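Local coordinates for protein arylesterase (Agrobacterium tumefaciens, PDB 3DCI) that probably hydrolyses ester bonds as a GDSL-like member of the SGNH hydrolase family, and binds a zinc ion, at residues A[45-59]-A[210-223]. Numbering follows the deposited sequence.
Sequences HPVEHRWPDVLEAEL and LDASATAAIGRALA
His45 makes the one hydrogen bond across this contact: its NE2 donates to Leu210 O at 2.8 Å, with an N-H...O angle of 152° and the acceptor in the ring plane. Ala212 CA covers a face of the same ring, nearly over its centre and 3.9 Å from the centroid, a CH-pi contact; edge and face together would restrain the imidazole's rotation. Within segment 45-59, Arg50 grips the backbone O of His45 side-on, NE and NH2 both donating to that atom. On the partner segment, Asp211 N-caps helix 212-229 through OD1 and Ala214 N, and its carbonyl O also takes the Thr215 hydroxyl.

Helices 51-59 and 212-223 run at 39° to each other, their axes approaching to 7.4 Å. Gly219 lies at this approach, its CA 4.0 Å from Trp51 CA, consistent with the short axis distance. With no side chain there, Gly219 CA lies 3.5 Å from Trp51 O in a CA-H...O contact, and Val54 packs on the glycine backbone.

Apolar packing flanks this crossing. Trp51 CG stands between backbone N and carbonyl carbon (chi1 79°), and one indole face receives Ile218 CG2 and Leu222 CD1, the latter 4.1 Å from the six-membered-ring centroid; Pro52 CD covers the other face. Val54 CG2 meets Ala216 CB, while Leu55 CD1 presses against Ala223. At the margin, the Glu58 carboxylate reaches the aliphatic part of Arg220, with OE2 3.4 Å from CG.

Helix 51-59 packs on the parallel sheet of this alpha/beta fold: Trp51 and Leu55 lie on Ile106 of strand 104-108, Trp51 NE1 is hydrogen-bonded to Thr34 OG1, and Pro52 rests on strand 63-69, while Ile218 of helix 212-223 packs on Ala196 and Ala200.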
# COMPACT_ATOMS: atom_id res chain seq x y z
N HIS A 45 30.73 -5.36 -7.32
CA HIS A 45 32.00 -5.06 -8.00
C HIS A 45 32.70 -3.95 -7.26
O HIS A 45 32.04 -3.07 -6.72
CB HIS A 45 31.79 -4.54 -9.42
CG HIS A 45 31.26 -5.55 -10.38
ND1 HIS A 45 31.81 -6.81 -10.51
CD2 HIS A 45 30.25 -5.48 -11.27
CE1 HIS A 45 31.14 -7.48 -11.44
NE2 HIS A 45 30.18 -6.69 -11.91
N PRO A 46 34.04 -3.94 -7.30
CA PRO A 46 34.83 -2.82 -6.78
C PRO A 46 34.33 -1.48 -7.35
O PRO A 46 33.94 -1.41 -8.52
CB PRO A 46 36.23 -3.09 -7.31
CG PRO A 46 36.28 -4.52 -7.63
CD PRO A 46 34.88 -4.98 -7.91
N VAL A 47 34.38 -0.42 -6.55
CA VAL A 47 33.79 0.86 -6.97
C VAL A 47 34.38 1.36 -8.30
O VAL A 47 33.65 1.90 -9.13
CB VAL A 47 33.91 1.95 -5.86
CG1 VAL A 47 35.37 2.29 -5.57
CG2 VAL A 47 33.14 3.17 -6.24
N GLU A 48 35.68 1.11 -8.48
CA GLU A 48 36.43 1.46 -9.70
C GLU A 48 35.82 0.90 -10.99
O GLU A 48 36.12 1.40 -12.07
CB GLU A 48 37.88 0.96 -9.60
CG GLU A 48 38.04 -0.57 -9.42
CD GLU A 48 39.45 -1.07 -9.65
OE1 GLU A 48 40.32 -0.28 -10.13
OE2 GLU A 48 39.71 -2.26 -9.36
N HIS A 49 35.02 -0.16 -10.86
CA HIS A 49 34.41 -0.81 -12.01
C HIS A 49 32.91 -0.57 -12.16
O HIS A 49 32.35 -1.01 -13.15
CB HIS A 49 34.71 -2.32 -11.98
CG HIS A 49 36.15 -2.64 -12.21
ND1 HIS A 49 36.87 -3.48 -11.39
CD2 HIS A 49 37.02 -2.21 -13.16
CE1 HIS A 49 38.12 -3.55 -11.83
NE2 HIS A 49 38.23 -2.78 -12.90
N ARG A 50 32.27 0.12 -11.22
CA ARG A 50 30.82 0.35 -11.29
C ARG A 50 30.51 1.46 -12.28
O ARG A 50 31.22 2.46 -12.32
CB ARG A 50 30.28 0.78 -9.93
CG ARG A 50 30.38 -0.27 -8.85
CD ARG A 50 30.02 0.35 -7.51
NE ARG A 50 30.63 -0.47 -6.48
CZ ARG A 50 30.85 -0.08 -5.24
NH1 ARG A 50 30.50 1.15 -4.83
NH2 ARG A 50 31.42 -0.93 -4.42
N TRP A 51 29.47 1.31 -13.09
CA TRP A 51 29.33 2.23 -14.20
C TRP A 51 29.11 3.69 -13.76
O TRP A 51 29.67 4.58 -14.37
CB TRP A 51 28.34 1.72 -15.27
CG TRP A 51 26.88 1.86 -15.03
CD1 TRP A 51 26.00 0.84 -14.75
CD2 TRP A 51 26.10 3.06 -15.11
NE1 TRP A 51 24.73 1.34 -14.64
CE2 TRP A 51 24.75 2.69 -14.85
CE3 TRP A 51 26.40 4.40 -15.36
CZ2 TRP A 51 23.73 3.62 -14.82
CZ3 TRP A 51 25.37 5.32 -15.34
CH2 TRP A 51 24.06 4.92 -15.08
N PRO A 52 28.28 3.94 -12.70
CA PRO A 52 28.15 5.33 -12.26
C PRO A 52 29.45 5.99 -11.79
O PRO A 52 29.69 7.14 -12.16
CB PRO A 52 27.10 5.27 -11.14
CG PRO A 52 26.35 4.00 -11.39
CD PRO A 52 27.37 3.05 -11.95
N ASP A 53 30.27 5.29 -11.01
CA ASP A 53 31.59 5.80 -10.59
C ASP A 53 32.56 5.99 -11.75
O ASP A 53 33.35 6.96 -11.77
CB ASP A 53 32.27 4.85 -9.60
CG ASP A 53 33.50 5.47 -8.93
OD1 ASP A 53 33.30 6.27 -7.98
OD2 ASP A 53 34.68 5.18 -9.35
N VAL A 54 32.57 5.04 -12.68
CA VAL A 54 33.37 5.14 -13.90
C VAL A 54 32.94 6.36 -14.72
O VAL A 54 33.76 7.17 -15.09
CB VAL A 54 33.27 3.87 -14.78
CG1 VAL A 54 33.96 4.05 -16.14
CG2 VAL A 54 33.88 2.67 -14.05
N LEU A 55 31.64 6.50 -14.97
CA LEU A 55 31.12 7.65 -15.70
C LEU A 55 31.57 8.97 -15.05
O LEU A 55 32.04 9.88 -15.75
CB LEU A 55 29.57 7.59 -15.79
CG LEU A 55 28.90 8.79 -16.46
CD1 LEU A 55 29.35 8.90 -17.93
CD2 LEU A 55 27.37 8.68 -16.33
N GLU A 56 31.46 9.08 -13.73
CA GLU A 56 31.89 10.28 -13.02
C GLU A 56 33.38 10.55 -13.19
O GLU A 56 33.78 11.68 -13.45
CB GLU A 56 31.57 10.17 -11.52
CG GLU A 56 31.90 11.44 -10.71
CD GLU A 56 31.51 11.30 -9.25
OE1 GLU A 56 32.39 10.88 -8.46
OE2 GLU A 56 30.33 11.55 -8.89
N ALA A 57 34.20 9.53 -13.01
CA ALA A 57 35.66 9.66 -13.22
C ALA A 57 35.98 10.10 -14.67
O ALA A 57 36.84 10.93 -14.89
CB ALA A 57 36.36 8.34 -12.90
N GLU A 58 35.25 9.55 -15.64
CA GLU A 58 35.43 9.92 -17.04
C GLU A 58 35.09 11.37 -17.31
O GLU A 58 35.75 12.02 -18.11
CB GLU A 58 34.55 9.08 -17.95
CG GLU A 58 34.83 7.60 -17.90
CD GLU A 58 36.21 7.23 -18.29
OE1 GLU A 58 36.75 7.89 -19.21
OE2 GLU A 58 36.76 6.28 -17.66
N LEU A 59 34.06 11.89 -16.65
CA LEU A 59 33.64 13.27 -16.84
C LEU A 59 34.57 14.25 -16.14
O LEU A 59 34.47 15.46 -16.31
CB LEU A 59 32.19 13.45 -16.39
CG LEU A 59 31.19 12.69 -17.26
CD1 LEU A 59 29.79 12.66 -16.66
CD2 LEU A 59 31.18 13.25 -18.67
N LEU A 210 26.44 -8.62 -15.33
CA LEU A 210 27.65 -8.14 -16.02
C LEU A 210 28.92 -8.34 -15.19
O LEU A 210 28.93 -8.05 -13.99
CB LEU A 210 27.50 -6.66 -16.36
CG LEU A 210 26.29 -6.27 -17.20
CD1 LEU A 210 26.12 -4.75 -17.19
CD2 LEU A 210 26.49 -6.81 -18.61
N ASP A 211 29.99 -8.82 -15.81
CA ASP A 211 31.27 -8.86 -15.13
C ASP A 211 31.82 -7.43 -14.98
O ASP A 211 31.21 -6.47 -15.47
CB ASP A 211 32.25 -9.85 -15.78
CG ASP A 211 32.67 -9.48 -17.18
OD1 ASP A 211 32.50 -8.33 -17.62
OD2 ASP A 211 33.22 -10.39 -17.85
N ALA A 212 32.93 -7.28 -14.26
CA ALA A 212 33.49 -5.95 -13.94
C ALA A 212 33.87 -5.17 -15.20
O ALA A 212 33.62 -3.97 -15.28
CB ALA A 212 34.74 -6.09 -13.02
N SER A 213 34.47 -5.88 -16.16
CA SER A 213 34.91 -5.30 -17.42
C SER A 213 33.78 -4.71 -18.24
O SER A 213 33.90 -3.60 -18.76
CB SER A 213 35.56 -6.38 -18.29
OG SER A 213 36.62 -6.99 -17.61
N ALA A 214 32.71 -5.48 -18.36
CA ALA A 214 31.55 -5.07 -19.14
C ALA A 214 30.84 -3.91 -18.43
O ALA A 214 30.30 -3.00 -19.08
CB ALA A 214 30.61 -6.25 -19.29
N THR A 215 30.86 -3.95 -17.09
CA THR A 215 30.27 -2.90 -16.30
C THR A 215 31.01 -1.56 -16.52
O THR A 215 30.39 -0.52 -16.80
CB THR A 215 30.15 -3.29 -14.80
OG1 THR A 215 29.46 -4.54 -14.70
CG2 THR A 215 29.32 -2.23 -14.03
N ALA A 216 32.33 -1.61 -16.43
CA ALA A 216 33.15 -0.42 -16.62
C ALA A 216 33.06 0.11 -18.05
O ALA A 216 33.12 1.33 -18.26
CB ALA A 216 34.60 -0.71 -16.26
N ALA A 217 32.91 -0.79 -19.04
CA ALA A 217 32.77 -0.36 -20.45
C ALA A 217 31.46 0.43 -20.66
O ALA A 217 31.41 1.33 -21.51
CB ALA A 217 32.85 -1.55 -21.38
N ILE A 218 30.43 0.14 -19.88
CA ILE A 218 29.21 0.93 -19.94
C ILE A 218 29.45 2.35 -19.42
O ILE A 218 29.02 3.33 -20.06
CB ILE A 218 28.03 0.25 -19.19
CG1 ILE A 218 27.62 -1.03 -19.93
CG2 ILE A 218 26.82 1.20 -19.05
CD1 ILE A 218 26.58 -1.86 -19.19
N GLY A 219 30.12 2.48 -18.29
CA GLY A 219 30.39 3.81 -17.74
C GLY A 219 31.25 4.64 -18.68
O GLY A 219 31.03 5.83 -18.86
N ARG A 220 32.25 4.01 -19.29
CA ARG A 220 33.12 4.69 -20.24
C ARG A 220 32.36 5.16 -21.48
O ARG A 220 32.52 6.30 -21.90
CB ARG A 220 34.28 3.78 -20.62
CG ARG A 220 35.42 3.89 -19.60
CD ARG A 220 36.36 2.65 -19.45
NE ARG A 220 36.77 1.93 -20.66
CZ ARG A 220 37.18 2.45 -21.82
NH1 ARG A 220 37.55 1.64 -22.80
NH2 ARG A 220 37.27 3.78 -22.01
N ALA A 221 31.51 4.28 -22.02
CA ALA A 221 30.72 4.54 -23.23
C ALA A 221 29.67 5.64 -23.02
O ALA A 221 29.36 6.40 -23.94
CB ALA A 221 30.03 3.24 -23.72
N LEU A 222 29.13 5.72 -21.81
CA LEU A 222 28.12 6.76 -21.50
C LEU A 222 28.68 8.18 -21.39
O LEU A 222 27.92 9.15 -21.49
CB LEU A 222 27.35 6.42 -20.21
CG LEU A 222 26.36 5.25 -20.34
CD1 LEU A 222 25.72 4.94 -19.00
CD2 LEU A 222 25.26 5.58 -21.36
N ALA A 223 29.98 8.32 -21.21
CA ALA A 223 30.60 9.62 -21.06
C ALA A 223 30.31 10.49 -22.29
O ALA A 223 29.98 11.67 -22.13
CB ALA A 223 32.10 9.48 -20.81